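Local coordinates for SidF, inhibitor of growth family, member 3 (Legionella pneumophila subsp. pneumophila, PDB 4FYE), which probably removes the 3-phosphate from membrane phosphoinositides, including phosphatidylinositol 3,4,5-trisphosphate, at residues S244-M249 / A641-S646; D265-P270 / I302-Q307. The protein carries 1 engineered substitution. One frame throughout, in Å; residues are numbered along the deposited sequence.

Interaction 1: S244-M249 / A641-S646; sequences SSMARM and ANTKGS. Engineered in segment 641-646: Ser646 (natural residue Cys). With PO4 (phosphate ion), chain B.
The carboxamide of Asn642 is the flat group beside the meeting of Met249 and Lys644, and Lys644 NZ stands above its plane. NZ is modelled a short 2.5 Å from Asn642 OD1, 39° out of the carbonyl plane and so off the lone pairs. At the amide's nitrogen edge, ND2 bonds to Cys357 O and Thr359 OG1, which fixes its rotation.

Across the segments, Met249 CE rests 3.7 Å from Lys644 CE, the two side chains crossing at about a right angle. Met249 leaves its strand extended (chi1 178°) and bends at chi3 (87°), laying the methyl over the lysine's last methylene. A flexible thioether suits this place, since Ala657 and Val661 of helix 652-668 press on it as well. A looser touch joins Met246 CE to Thr643 CG2 at 4.5 Å; the threonine hydroxyl bonds instead to Glu356.

Farther along, the engineered Ser646 (naturally Cys) puts OG a very short 2.5 Å from phosphate O4. Lys647 N, Asp651 N and Arg652 NE also hold the ion, consistent with the CX5R phosphate loop of cysteine-based phosphatases.

The chemistry is thus divided: the methionine methyl lies against the methylene next to the lysine nitrogen, while Lys644 NZ itself bonds to Asn642 OD1, Ser266 OG and Phe267 O, three acceptors that would help to offset the cost of burying a probable positive charge.

Interaction 2: D265-P270 / I302-Q307; sequences DSFSGP and IQTLAQ
Phe267 lays its ring against two neighbouring side chains of helix 284-311, Thr304 and Leu305, each meeting it obliquely. Leu305 makes the tighter touch: its CD2 methyl sits 3.3 Å from Phe267 CE2 and 3.9 Å from Phe267 CD2. Leucine suits the place because one branch can press on the ring while the other, CD1, reaches Ala641 of the adjoining strand. Its second torsion (chi2 -142°) departs from the usual staggered values, which together with the short approach may reflect some strain.

On the same side of the ring plane, but at a neighbouring part of the rim, the methyl of Thr304 takes over, with CG2 lying 3.8 Å from Phe267 CE1 and 3.9 Å from Phe267 CZ. Threonine can serve two purposes here: chi1 of -54° sets CG2 opposite the backbone N, where it meets the ring, and leaves OG1 to bond to Glu300 O one turn earlier in the helix. Phenylalanine supplies a broad, rigid surface, and Met246 and Thr643 touch it too.

No hydrogen bond links strand to helix in this contact. Cohesion must come from dispersion and the exclusion of water, so close fit matters more than direction, and the one polar side-chain atom among the touching residues is satisfied within its own helix.

In the fold
Both contacts are buried, with centres about 7 Å apart, and each contributes one strand to the six-stranded sheet, where 247-254 and 260-268 are antiparallel neighbours. Ala247 O lies 2.7 Å from Ser268 N in a probable hydrogen bond, while Arg248 NE meets Asp265 OD1 at 2.7 Å in a salt bridge. Backbone bonding between Phe267 and Asn642 joins this sheet to strand 641-645 of the four-stranded one. Interaction 1 spans the two sheets close to the phosphate site and mixes apolar touches with a bonded lysine end; interaction 2 sets helix 284-311 on the strand by apolar contact alone. The two also abut directly, Ala641 CB packing 3.2 Å from Leu305 CD1.

Interaction 1: S244-M249 / A641-S646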
loop_
_atom_site.group_PDB
_atom_site.type_symbol
_atom_site.label_atom_id
_atom_site.label_comp_id
_atom_site.label_asym_id
_atom_site.label_seq_id
_atom_site.Cartn_x
_atom_site.Cartn_y
_atom_site.Cartn_z
ATOM N N SER A 244 -6.590 -7.958 3.323
ATOM C CA SER A 244 -5.342 -8.393 3.914
ATOM C C SER A 244 -4.166 -7.746 3.230
ATOM O O SER A 244 -4.291 -7.094 2.162
ATOM C CB SER A 244 -5.207 -9.947 4.070
ATOM O OG SER A 244 -5.252 -10.648 2.827
ATOM N N SER A 245 -3.038 -7.920 3.910
ATOM C CA SER A 245 -1.802 -7.228 3.611
ATOM C C SER A 245 -2.001 -5.682 3.683
ATOM O O SER A 245 -1.313 -4.948 2.959
ATOM C CB SER A 245 -1.218 -7.756 2.267
ATOM O OG SER A 245 -0.418 -6.803 1.569
ATOM N N MET A 246 -2.930 -5.190 4.533
ATOM C CA MET A 246 -3.053 -3.721 4.705
ATOM C C MET A 246 -2.216 -3.232 5.835
ATOM O O MET A 246 -2.397 -3.613 6.985
ATOM C CB MET A 246 -4.479 -3.200 4.871
ATOM C CG MET A 246 -4.648 -1.797 4.335
ATOM S SD MET A 246 -6.368 -1.310 4.187
ATOM C CE MET A 246 -6.103 0.440 3.900
ATOM N N ALA A 247 -1.295 -2.354 5.504
ATOM C CA ALA A 247 -0.491 -1.754 6.527
ATOM C C ALA A 247 -0.401 -0.244 6.309
ATOM O O ALA A 247 -0.495 0.256 5.164
ATOM C CB ALA A 247 0.927 -2.364 6.475
ATOM N N ARG A 248 -0.144 0.454 7.396
ATOM C CA ARG A 248 -0.009 1.868 7.395
ATOM C C ARG A 248 1.501 2.054 7.244
ATOM O O ARG A 248 2.306 1.480 8.010
ATOM C CB ARG A 248 -0.469 2.419 8.750
ATOM C CG ARG A 248 -0.256 3.924 8.929
ATOM C CD ARG A 248 -1.426 4.683 8.197
ATOM N NE ARG A 248 -1.359 6.061 8.591
ATOM C CZ ARG A 248 -1.919 6.533 9.697
ATOM N NH1 ARG A 248 -2.656 5.726 10.445
ATOM N NH2 ARG A 248 -1.741 7.810 10.044
ATOM N N MET A 249 1.875 2.859 6.276
ATOM C CA MET A 249 3.271 3.106 5.966
ATOM C C MET A 249 3.663 4.534 6.397
ATOM O O MET A 249 3.096 5.524 5.920
ATOM C CB MET A 249 3.495 2.948 4.488
ATOM C CG MET A 249 4.905 3.239 4.042
ATOM S SD MET A 249 5.208 2.451 2.421
ATOM C CE MET A 249 4.609 3.782 1.420
ATOM N N ALA A 641 -5.747 9.832 1.290
ATOM C CA ALA A 641 -5.173 8.613 1.748
ATOM C C ALA A 641 -4.722 7.784 0.502
ATOM O O ALA A 641 -5.578 7.333 -0.252
ATOM C CB ALA A 641 -6.206 7.849 2.533
ATOM N N ASN A 642 -3.417 7.612 0.250
ATOM C CA ASN A 642 -2.977 6.827 -0.931
ATOM C C ASN A 642 -2.863 5.289 -0.657
ATOM O O ASN A 642 -2.020 4.840 0.160
ATOM C CB ASN A 642 -1.685 7.429 -1.535
ATOM C CG ASN A 642 -0.994 6.482 -2.539
ATOM O OD1 ASN A 642 0.092 5.959 -2.251
ATOM N ND2 ASN A 642 -1.642 6.196 -3.665
ATOM N N THR A 643 -3.751 4.508 -1.277
ATOM C CA THR A 643 -3.700 3.013 -1.273
ATOM C C THR A 643 -3.052 2.533 -2.610
ATOM O O THR A 643 -3.160 3.198 -3.637
ATOM C CB THR A 643 -5.115 2.398 -1.194
ATOM O OG1 THR A 643 -5.920 2.907 -2.306
ATOM C CG2 THR A 643 -5.853 2.834 0.125
ATOM N N LYS A 644 -2.423 1.358 -2.597
ATOM C CA LYS A 644 -1.576 0.900 -3.667
ATOM C C LYS A 644 -1.345 -0.615 -3.558
ATOM O O LYS A 644 -1.344 -1.212 -2.459
ATOM C CB LYS A 644 -0.232 1.665 -3.759
ATOM C CG LYS A 644 0.448 1.829 -2.456
ATOM C CD LYS A 644 1.600 2.826 -2.613
ATOM C CE LYS A 644 2.100 3.339 -1.267
ATOM N NZ LYS A 644 0.994 4.170 -0.677
ATOM N N GLY A 645 -1.193 -1.229 -4.736
ATOM C CA GLY A 645 -1.592 -2.607 -4.852
ATOM C C GLY A 645 -1.503 -3.297 -6.219
ATOM O O GLY A 645 -1.595 -2.729 -7.374
ATOM N N SER A 646 -1.388 -4.596 -6.022
ATOM C CA SER A 646 -1.122 -5.545 -7.037
ATOM C C SER A 646 -1.991 -6.649 -6.422
ATOM O O SER A 646 -2.789 -6.335 -5.520
ATOM C CB SER A 646 0.402 -5.811 -7.049
ATOM O OG SER A 646 1.063 -6.034 -5.743
HETATM P P PO4 B . 2.034 -8.889 -7.198
HETATM O O1 PO4 B . 2.876 -8.040 -8.158
HETATM O O2 PO4 B . 0.582 -8.934 -7.658
HETATM O O3 PO4 B . 2.466 -10.358 -7.074
HETATM O O4 PO4 B . 2.093 -8.271 -5.788
#

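Interaction 2: D265-P270 / I302-Q307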
loop_
_atom_site.group_PDB
_atom_site.type_symbol
_atom_site.label_atom_id
_atom_site.label_comp_id
_atom_site.label_asym_id
_atom_site.label_seq_id
_atom_site.Cartn_x
_atom_site.Cartn_y
_atom_site.Cartn_z
ATOM N N ASP A 265 3.075 9.357 5.008
ATOM C CA ASP A 265 2.028 8.668 5.709
ATOM C C ASP A 265 0.951 8.195 4.673
ATOM O O ASP A 265 0.188 9.017 4.138
ATOM C CB ASP A 265 1.443 9.626 6.742
ATOM C CG ASP A 265 0.287 8.983 7.541
ATOM O OD1 ASP A 265 -0.332 7.980 7.042
ATOM O OD2 ASP A 265 0.029 9.450 8.683
ATOM N N SER A 266 0.926 6.899 4.359
ATOM C CA SER A 266 0.002 6.371 3.386
ATOM C C SER A 266 -0.213 4.908 3.674
ATOM O O SER A 266 0.124 4.426 4.790
ATOM C CB SER A 266 0.514 6.591 1.963
ATOM O OG SER A 266 1.599 5.749 1.592
ATOM N N PHE A 267 -0.772 4.188 2.700
ATOM C CA PHE A 267 -1.080 2.782 2.927
ATOM C C PHE A 267 -0.315 1.874 2.003
ATOM O O PHE A 267 -0.207 2.103 0.783
ATOM C CB PHE A 267 -2.598 2.492 2.752
ATOM C CG PHE A 267 -3.441 2.940 3.900
ATOM C CD1 PHE A 267 -3.397 2.253 5.132
ATOM C CD2 PHE A 267 -4.303 4.053 3.764
ATOM C CE1 PHE A 267 -4.156 2.662 6.221
ATOM C CE2 PHE A 267 -5.092 4.466 4.839
ATOM C CZ PHE A 267 -4.983 3.802 6.089
ATOM N N SER A 268 0.183 0.790 2.564
ATOM C CA SER A 268 0.619 -0.293 1.701
ATOM C C SER A 268 -0.529 -1.271 1.665
ATOM O O SER A 268 -0.979 -1.778 2.721
ATOM C CB SER A 268 1.905 -0.954 2.229
ATOM O OG SER A 268 1.998 -2.310 1.856
ATOM N N GLY A 269 -1.021 -1.548 0.470
ATOM C CA GLY A 269 -2.247 -2.293 0.320
ATOM C C GLY A 269 -3.419 -1.340 0.319
ATOM O O GLY A 269 -3.245 -0.141 0.230
ATOM N N PRO A 270 -4.622 -1.875 0.379
ATOM C CA PRO A 270 -4.832 -3.307 0.512
ATOM C C PRO A 270 -4.513 -4.028 -0.779
ATOM O O PRO A 270 -4.450 -3.426 -1.841
ATOM C CB PRO A 270 -6.319 -3.400 0.802
ATOM C CG PRO A 270 -6.897 -2.252 0.069
ATOM C CD PRO A 270 -5.861 -1.171 0.031
ATOM N N ILE A 302 -13.214 2.116 3.848
ATOM C CA ILE A 302 -13.706 3.438 4.280
ATOM C C ILE A 302 -13.517 3.556 5.767
ATOM O O ILE A 302 -13.080 4.570 6.282
ATOM C CB ILE A 302 -15.162 3.682 3.915
ATOM C CG1 ILE A 302 -15.323 3.480 2.413
ATOM C CG2 ILE A 302 -15.625 5.072 4.397
ATOM C CD1 ILE A 302 -16.476 4.213 1.808
ATOM N N GLN A 303 -13.798 2.486 6.465
ATOM C CA GLN A 303 -13.628 2.506 7.870
ATOM C C GLN A 303 -12.158 2.760 8.266
ATOM O O GLN A 303 -11.879 3.553 9.183
ATOM C CB GLN A 303 -14.121 1.192 8.449
ATOM C CG GLN A 303 -14.063 1.177 9.959
ATOM C CD GLN A 303 -14.739 -0.022 10.534
ATOM O OE1 GLN A 303 -14.067 -1.012 10.823
ATOM N NE2 GLN A 303 -16.068 0.033 10.671
ATOM N N THR A 304 -11.227 2.143 7.557
ATOM C CA THR A 304 -9.798 2.291 7.867
ATOM C C THR A 304 -9.336 3.713 7.476
ATOM O O THR A 304 -8.549 4.288 8.203
ATOM C CB THR A 304 -9.007 1.189 7.141
ATOM O OG1 THR A 304 -9.578 -0.065 7.500
ATOM C CG2 THR A 304 -7.470 1.163 7.477
ATOM N N LEU A 305 -9.831 4.321 6.389
ATOM C CA LEU A 305 -9.355 5.662 6.148
ATOM C C LEU A 305 -9.844 6.652 7.197
ATOM O O LEU A 305 -9.115 7.565 7.619
ATOM C CB LEU A 305 -9.756 6.121 4.789
ATOM C CG LEU A 305 -9.312 5.356 3.537
ATOM C CD1 LEU A 305 -9.011 6.345 2.461
ATOM C CD2 LEU A 305 -8.143 4.401 3.599
ATOM N N ALA A 306 -11.059 6.460 7.698
ATOM C CA ALA A 306 -11.597 7.386 8.706
ATOM C C ALA A 306 -10.800 7.294 9.989
ATOM O O ALA A 306 -10.572 8.299 10.636
ATOM C CB ALA A 306 -13.057 7.088 8.981
ATOM N N GLN A 307 -10.387 6.075 10.375
ATOM C CA GLN A 307 -9.545 5.861 11.600
ATOM C C GLN A 307 -8.202 6.534 11.382
ATOM O O GLN A 307 -7.691 7.123 12.314
ATOM C CB GLN A 307 -9.336 4.333 11.970
ATOM C CG GLN A 307 -8.979 4.056 13.464
ATOM C CD GLN A 307 -10.164 4.173 14.454
ATOM O OE1 GLN A 307 -11.233 3.570 14.270
ATOM N NE2 GLN A 307 -9.969 4.921 15.534
#